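PDB 4UUL: L-lactate dehydrogenase from Trichomonas vaginalis, which reduces pyruvate to L-lactate with NADH in its natural form and belongs to the malate dehydrogenase branch of the LDH/MDH superfamily. Local coordinates for residues 217-220 / 221-225; 249-252 / 253-257. The protein carries 1 engineered substitution. One frame throughout, in Å; residues are numbered along the deposited sequence. Where two conformers were deposited one is given.

Contact 1: 217-220 / 221-225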
ATOM      1  N   VAL B 217      20.909 -26.011   0.855  1.00 27.23           N
ATOM      2  CA  VAL B 217      21.554 -24.747   1.235  1.00 28.43           C
ATOM      3  C   VAL B 217      22.383 -24.150   0.123  1.00 29.57           C
ATOM      4  O   VAL B 217      22.264 -22.948  -0.157  1.00 29.38           O
ATOM      5  CB  VAL B 217      22.438 -24.930   2.497  1.00 27.25           C
ATOM      6  CG1 VAL B 217      23.223 -23.680   2.795  1.00 28.09           C
ATOM      7  CG2 VAL B 217      21.573 -25.370   3.686  1.00 27.48           C
ATOM      8  N   PHE B 218      23.227 -24.967  -0.505  1.00 31.42           N
ATOM      9  CA  PHE B 218      24.250 -24.448  -1.402  1.00 34.78           C
ATOM     10  C   PHE B 218      23.954 -24.689  -2.877  1.00 39.90           C
ATOM     11  O   PHE B 218      24.830 -24.512  -3.726  1.00 46.29           O
ATOM     12  CB  PHE B 218      25.612 -25.047  -1.030  1.00 33.21           C
ATOM     13  CG  PHE B 218      26.069 -24.659   0.341  1.00 31.10           C
ATOM     14  CD1 PHE B 218      26.546 -23.356   0.596  1.00 31.05           C
ATOM     15  CD2 PHE B 218      26.011 -25.585   1.381  1.00 31.32           C
ATOM     16  CE1 PHE B 218      26.952 -23.004   1.883  1.00 30.68           C
ATOM     17  CE2 PHE B 218      26.396 -25.236   2.669  1.00 32.36           C
ATOM     18  CZ  PHE B 218      26.870 -23.961   2.931  1.00 32.03           C
ATOM     19  N   ASP B 219      22.724 -25.069  -3.193  1.00 36.43           N
ATOM     20  CA  ASP B 219      22.298 -25.098  -4.578  1.00 39.19           C
ATOM     21  C   ASP B 219      20.827 -24.699  -4.781  1.00 37.62           C
ATOM     22  O   ASP B 219      20.532 -23.650  -5.376  1.00 37.02           O
ATOM     23  CB  ASP B 219      22.547 -26.468  -5.179  1.00 46.67           C
ATOM     24  CG  ASP B 219      22.348 -26.461  -6.666  1.00 53.37           C
ATOM     25  OD1 ASP B 219      23.237 -25.926  -7.370  1.00 57.86           O
ATOM     26  OD2 ASP B 219      21.287 -26.941  -7.128  1.00 55.41           O
ATOM     27  N   THR B 220      19.905 -25.520  -4.290  1.00 36.78           N
ATOM     28  CA  THR B 220      18.479 -25.272  -4.483  1.00 37.34           C
ATOM     29  C   THR B 220      18.034 -23.905  -3.955  1.00 35.73           C
ATOM     30  O   THR B 220      17.262 -23.193  -4.622  1.00 35.95           O
ATOM     31  CB  THR B 220      17.632 -26.300  -3.734  1.00 43.20           C
ATOM     32  OG1 THR B 220      17.987 -27.617  -4.158  1.00 46.84           O
ATOM     33  CG2 THR B 220      16.139 -26.049  -3.984  1.00 45.53           C
ATOM     34  N   PHE B 221      18.472 -23.557  -2.749  1.00 30.88           N
ATOM     35  CA  PHE B 221      17.993 -22.353  -2.093  1.00 26.44           C
ATOM     36  C   PHE B 221      18.283 -21.130  -2.973  1.00 24.48           C
ATOM     37  O   PHE B 221      17.372 -20.369  -3.275  1.00 23.73           O
ATOM     38  CB  PHE B 221      18.606 -22.255  -0.704  1.00 25.23           C
ATOM     39  CG  PHE B 221      18.486 -20.917  -0.085  1.00 21.73           C
ATOM     40  CD1 PHE B 221      17.296 -20.481   0.454  1.00 23.09           C
ATOM     41  CD2 PHE B 221      19.595 -20.121   0.004  1.00 22.29           C
ATOM     42  CE1 PHE B 221      17.225 -19.209   1.024  1.00 22.32           C
ATOM     43  CE2 PHE B 221      19.535 -18.905   0.584  1.00 21.71           C
ATOM     44  CZ  PHE B 221      18.360 -18.428   1.060  1.00 22.39           C
ATOM     45  N   PHE B 222      19.510 -20.971  -3.458  1.00 28.04           N
ATOM     46  CA  PHE B 222      19.809 -19.777  -4.281  1.00 29.88           C
ATOM     47  C   PHE B 222      19.049 -19.795  -5.599  1.00 26.94           C
ATOM     48  O   PHE B 222      18.667 -18.736  -6.148  1.00 29.99           O
ATOM     49  CB  PHE B 222      21.313 -19.621  -4.550  1.00 32.17           C
ATOM     50  CG  PHE B 222      21.672 -18.360  -5.317  1.00 34.83           C
ATOM     51  CD1 PHE B 222      21.570 -17.120  -4.722  1.00 36.44           C
ATOM     52  CD2 PHE B 222      22.107 -18.426  -6.633  1.00 35.90           C
ATOM     53  CE1 PHE B 222      21.911 -15.969  -5.407  1.00 39.29           C
ATOM     54  CE2 PHE B 222      22.445 -17.277  -7.317  1.00 39.87           C
ATOM     55  CZ  PHE B 222      22.338 -16.045  -6.699  1.00 40.48           C
ATOM     56  N   LYS B 223      18.801 -20.983  -6.129  1.00 28.45           N
ATOM     57  CA  LYS B 223      18.024 -21.075  -7.354  1.00 30.20           C
ATOM     58  C   LYS B 223      16.610 -20.565  -7.121  1.00 30.38           C
ATOM     59  O   LYS B 223      16.063 -19.852  -7.961  1.00 30.06           O
ATOM     60  CB  LYS B 223      17.984 -22.502  -7.863  1.00 35.52           C
ATOM     61  CG  LYS B 223      19.297 -22.918  -8.500  1.00 41.85           C
ATOM     62  CD  LYS B 223      19.223 -24.337  -8.988  1.00 48.87           C
ATOM     63  CE  LYS B 223      20.530 -24.787  -9.592  1.00 55.61           C
ATOM     64  NZ  LYS B 223      20.429 -26.210  -9.985  1.00 59.67           N
ATOM     65  N   LYS B 224      16.016 -20.932  -5.993  1.00 29.87           N
ATOM     66  CA  LYS B 224      14.664 -20.485  -5.700  1.00 32.45           C
ATOM     67  C   LYS B 224      14.653 -18.976  -5.558  1.00 35.52           C
ATOM     68  O   LYS B 224      13.805 -18.304  -6.166  1.00 39.15           O
ATOM     69  CB  LYS B 224      14.153 -21.129  -4.419  1.00 37.03           C
ATOM     70  CG  LYS B 224      13.903 -22.614  -4.572  1.00 44.02           C
ATOM     71  CD  LYS B 224      13.536 -23.270  -3.251  1.00 47.87           C
ATOM     72  CE  LYS B 224      12.065 -23.575  -3.152  1.00 47.78           C
ATOM     73  NZ  LYS B 224      11.788 -24.419  -1.941  1.00 50.37           N
ATOM     74  N   ILE B 225      15.575 -18.451  -4.754  1.00 31.78           N
ATOM     75  CA  ILE B 225      15.761 -16.989  -4.571  1.00 34.15           C
ATOM     76  C   ILE B 225      16.123 -16.280  -5.888  1.00 36.15           C
ATOM     77  O   ILE B 225      15.635 -15.169  -6.154  1.00 40.51           O
ATOM     78  CB  ILE B 225      16.939 -16.684  -3.529  1.00 30.19           C
ATOM     79  CG1 ILE B 225      16.618 -17.231  -2.148  1.00 30.69           C
ATOM     80  CG2 ILE B 225      17.242 -15.214  -3.428  1.00 35.63           C
ATOM     81  CD1 ILE B 225      15.271 -16.866  -1.634  1.00 31.20           C
TER
HETATM   82  O   HOH W   1      22.003 -22.050  -2.613  1.00 34.06           O
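Asp219 and Lys223, one helical turn apart, show how a single residue pair can be tied together through both backbone and side chain. The aspartate carboxylate carbon lies anti to its own backbone N (chi1 -170°), while the lysine chain runs extended beyond CG. The two side chains meet obliquely, and Lys223 NZ reaches Asp219 OD2 at 3.1 Å, on the syn lone pair of that oxygen, to form a salt bridge. The same pair is joined in the main chain, where Lys223 N donates to Asp219 O at 3.3 Å. Both residues are exposed, so solvent probably weakens the ionic part.

Thr220 and Lys224 behave differently: they lie side by side and point the same way, with methyl CG2 of Thr220 3.9 Å from CD of Lys224. Lys224 N donates to Thr220 O at 2.9 Å, the ordinary i to i+4 bond of the helix. Farther out, the ammonium group of Lys224 pairs with Glu165.

At 217-220 the helix widens into a pi-type turn. Val217 O is 4.6 Å from Phe221 N, too far for the usual bond of an alpha-helix. Instead a water takes up the gap, donating to Val217 O at 2.6 Å and accepting from Phe222 N at 2.8 Å. The Phe221 ring is approached obliquely by the same carbonyl oxygen, while Ile225 CG1 covers one of its faces toward the rim.

Within helix 214-236, this turn presents its charged pair outward. Phe221 is buried against Ala162 and Val166 of helix 156-170 and Ala192 of strand 191-193; Phe222 lies against Ala192 and Met190.

Contact 2: 249-252 / 253-257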
ATOM      1  N   ILE B 249      10.465   0.911   2.035  0.79 12.43           N
ATOM      2  CA  ILE B 249      10.033   1.618   3.237  0.79 14.95           C
ATOM      3  C   ILE B 249      10.756   1.096   4.454  0.79 14.27           C
ATOM      4  O   ILE B 249      11.249   1.880   5.265  0.79 14.64           O
ATOM      5  CB  ILE B 249       8.511   1.552   3.411  0.79 17.39           C
ATOM      6  CG1 ILE B 249       7.862   2.379   2.283  0.79 20.20           C
ATOM      7  CG2 ILE B 249       8.054   2.052   4.804  0.79 20.15           C
ATOM      8  CD1 ILE B 249       6.394   2.207   2.207  0.79 23.34           C
ATOM      9  N   GLN B 250      10.844  -0.221   4.569  1.00 13.32           N
ATOM     10  CA  GLN B 250      11.520  -0.859   5.691  1.00 13.99           C
ATOM     11  C   GLN B 250      12.989  -0.378   5.810  1.00 13.53           C
ATOM     12  O   GLN B 250      13.471   0.014   6.876  1.00 14.21           O
ATOM     13  CB  GLN B 250      11.482  -2.367   5.487  1.00 14.74           C
ATOM     14  CG  GLN B 250      12.162  -3.165   6.581  1.00 14.78           C
ATOM     15  CD  GLN B 250      11.864  -4.630   6.481  1.00 13.92           C
ATOM     16  OE1 GLN B 250      11.443  -5.142   5.418  1.00 14.08           O
ATOM     17  NE2 GLN B 250      12.075  -5.339   7.567  1.00 15.67           N
ATOM     18  N   HIS B 251      13.687  -0.335   4.687  1.00 12.09           N
ATOM     19  CA  HIS B 251      15.063   0.138   4.664  1.00 12.88           C
ATOM     20  C   HIS B 251      15.128   1.598   5.042  1.00 12.48           C
ATOM     21  O   HIS B 251      15.918   1.992   5.910  1.00 13.05           O
ATOM     22  CB  HIS B 251      15.622  -0.084   3.245  1.00 11.68           C
ATOM     23  CG  HIS B 251      17.023   0.397   3.012  1.00 11.41           C
ATOM     24  ND1 HIS B 251      18.002  -0.383   2.441  1.00 12.08           N
ATOM     25  CD2 HIS B 251      17.580   1.637   3.157  1.00 13.03           C
ATOM     26  CE1 HIS B 251      19.094   0.320   2.287  1.00 12.99           C
ATOM     27  NE2 HIS B 251      18.869   1.559   2.694  1.00 13.84           N
ATOM     28  N   MET B 252      14.320   2.441   4.396  1.00 12.98           N
ATOM     29  CA  MET B 252      14.384   3.869   4.686  1.00 13.60           C
ATOM     30  C   MET B 252      14.012   4.169   6.145  1.00 14.16           C
ATOM     31  O   MET B 252      14.653   5.011   6.773  1.00 14.63           O
ATOM     32  CB  MET B 252      13.524   4.662   3.723  1.00 12.83           C
ATOM     33  CG  MET B 252      13.731   6.184   3.855  1.00 14.86           C
ATOM     34  SD  MET B 252      15.335   6.763   3.282  1.00 15.25           S
ATOM     35  CE  MET B 252      15.008   6.848   1.501  1.00 16.12           C
ATOM     36  N   LYS B 253      12.988   3.515   6.679  1.00 13.57           N
ATOM     37  CA  LYS B 253      12.598   3.771   8.048  1.00 13.44           C
ATOM     38  C   LYS B 253      13.713   3.396   9.025  1.00 14.29           C
ATOM     39  O   LYS B 253      13.988   4.128   9.989  1.00 16.56           O
ATOM     40  CB  LYS B 253      11.298   3.003   8.340  1.00 15.32           C
ATOM     41  CG  LYS B 253      10.636   3.413   9.652  1.00 17.64           C
ATOM     42  CD  LYS B 253       9.368   2.640   9.880  1.00 19.91           C
ATOM     43  CE  LYS B 253       8.655   3.106  11.122  1.00 27.31           C
ATOM     44  NZ  LYS B 253       7.290   2.507  11.150  1.00 34.74           N
ATOM     45  N   ALA B 254      14.371   2.268   8.766  1.00 15.15           N
ATOM     46  CA  ALA B 254      15.518   1.872   9.576  1.00 15.14           C
ATOM     47  C   ALA B 254      16.659   2.906   9.450  1.00 14.84           C
ATOM     48  O   ALA B 254      17.278   3.268  10.448  1.00 16.50           O
ATOM     49  CB  ALA B 254      16.027   0.534   9.145  1.00 16.20           C
ATOM     50  N   TRP B 255      16.930   3.355   8.237  1.00 14.83           N
ATOM     51  CA  TRP B 255      17.983   4.337   7.982  1.00 15.03           C
ATOM     52  C   TRP B 255      17.719   5.649   8.695  1.00 15.73           C
ATOM     53  O   TRP B 255      18.637   6.322   9.177  1.00 17.46           O
ATOM     54  CB  TRP B 255      18.123   4.554   6.473  1.00 14.64           C
ATOM     55  CG  TRP B 255      19.364   5.217   6.026  1.00 14.02           C
ATOM     56  CD1 TRP B 255      20.465   5.544   6.762  1.00 16.73           C
ATOM     57  CD2 TRP B 255      19.643   5.606   4.674  1.00 13.85           C
ATOM     58  NE1 TRP B 255      21.404   6.133   5.933  1.00 16.77           N
ATOM     59  CE2 TRP B 255      20.942   6.144   4.655  1.00 15.63           C
ATOM     60  CE3 TRP B 255      18.917   5.533   3.481  1.00 13.97           C
ATOM     61  CZ2 TRP B 255      21.531   6.596   3.481  1.00 14.65           C
ATOM     62  CZ3 TRP B 255      19.491   5.992   2.307  1.00 14.02           C
ATOM     63  CH2 TRP B 255      20.803   6.514   2.319  1.00 14.00           C
ATOM     64  N   LEU B 256      16.453   6.049   8.760  1.00 16.86           N
ATOM     65  CA  LEU B 256      16.101   7.319   9.345  1.00 17.01           C
ATOM     66  C   LEU B 256      16.161   7.288  10.872  1.00 18.20           C
ATOM     67  O   LEU B 256      16.641   8.268  11.460  1.00 21.35           O
ATOM     68  CB  LEU B 256      14.709   7.770   8.889  1.00 17.39           C
ATOM     69  CG  LEU B 256      14.582   8.306   7.472  1.00 17.55           C
ATOM     70  CD1 LEU B 256      13.126   8.381   7.034  1.00 17.75           C
ATOM     71  CD2 LEU B 256      15.228   9.663   7.326  1.00 21.09           C
ATOM     72  N   PHE B 257      15.683   6.199  11.497  1.00 18.08           N
ATOM     73  CA  PHE B 257      15.377   6.179  12.941  1.00 19.86           C
ATOM     74  C   PHE B 257      16.038   5.067  13.726  1.00 21.83           C
ATOM     75  O   PHE B 257      15.946   5.046  14.957  1.00 24.34           O
ATOM     76  CB  PHE B 257      13.862   6.150  13.186  1.00 22.79           C
ATOM     77  CG  PHE B 257      13.141   7.264  12.493  1.00 22.42           C
ATOM     78  CD1 PHE B 257      13.328   8.570  12.909  1.00 24.82           C
ATOM     79  CD2 PHE B 257      12.316   7.017  11.411  1.00 21.96           C
ATOM     80  CE1 PHE B 257      12.722   9.605  12.267  1.00 25.53           C
ATOM     81  CE2 PHE B 257      11.681   8.078  10.773  1.00 21.02           C
ATOM     82  CZ  PHE B 257      11.891   9.352  11.211  1.00 22.95           C
TER
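Met252 and Trp255 supply the sulfur-aromatic element of this buried turn of helix 242-257. CG of the methionine is anti to its backbone N (chi1 -171°), and the bend at chi2 (70°) brings SD to 3.8 Å from Trp255 CE3; the further bend at chi3 sets only the CE methyl. The sulfur approaches the benzene half of the indole obliquely, 4.9 Å from SD to the centroid of that ring, in a Met-aromatic contact.

His251 brings a second neighbour to the indole, its imidazole running alongside in the same direction. The edge of the histidine, at CD2 and NE2, faces Trp255 CE3, with His251 NE2 4.1 Å from that carbon. The planes of the imidazole and the six-membered indole ring stand at 79° with centroids 5.8 Å apart, an oblique pair rather than a regular stack or T-shape. The indole CE3 corner is thus met by both sulfur and imidazole.

Apolar packing links Met252 to Leu256, one turn on: Met252 CG touches Leu256 CD1 at 3.9 Å, the leucine methyl lying across the methionine chain. Met252 also packs on Cys82 and Phe84 of strand 82-85 and, with His251, on Leu126 of strand 124-127, so the helix lies against two strands of the parallel, Rossmann-type NAD-binding sheet.

Four successive i to i+4 backbone hydrogen bonds carry these groups: Lys253 N to Ile249 O, Ala254 N to Gln250 O, Trp255 N to His251 O and Leu256 N to Met252 O, at 2.8 to 3.1 Å.

Polar ends are satisfied elsewhere: His251 NE2 by Ser152 OG, Lys253 NZ by a salt bridge to Glu28, and Gln250 OE1 by Lys246 and Asn160. Across the turn itself, side-chain cohesion therefore rests on dispersion and weak sulfur-aromatic attraction, while the bond to Ser152 anchors the imidazole whose edge the indole meets.

Contacts 1 and 2 sit on consecutive helices, 214-236 and 242-257, in the C-terminal alpha/beta domain. They do not touch: their centres are 28 Å apart and their nearest atoms about 14 Å. Contact 2 lies closer to the functional residues than contact 1. In contact 1 the Phe222 side chain is about 9 Å from that of His186, the predicted proton acceptor. In contact 2 the His251 side chain lies about 4 Å from that of Leu154, which binds NADH in another structure of this protein. Along the chain the two are in series, contact 1 closing before contact 2 opens.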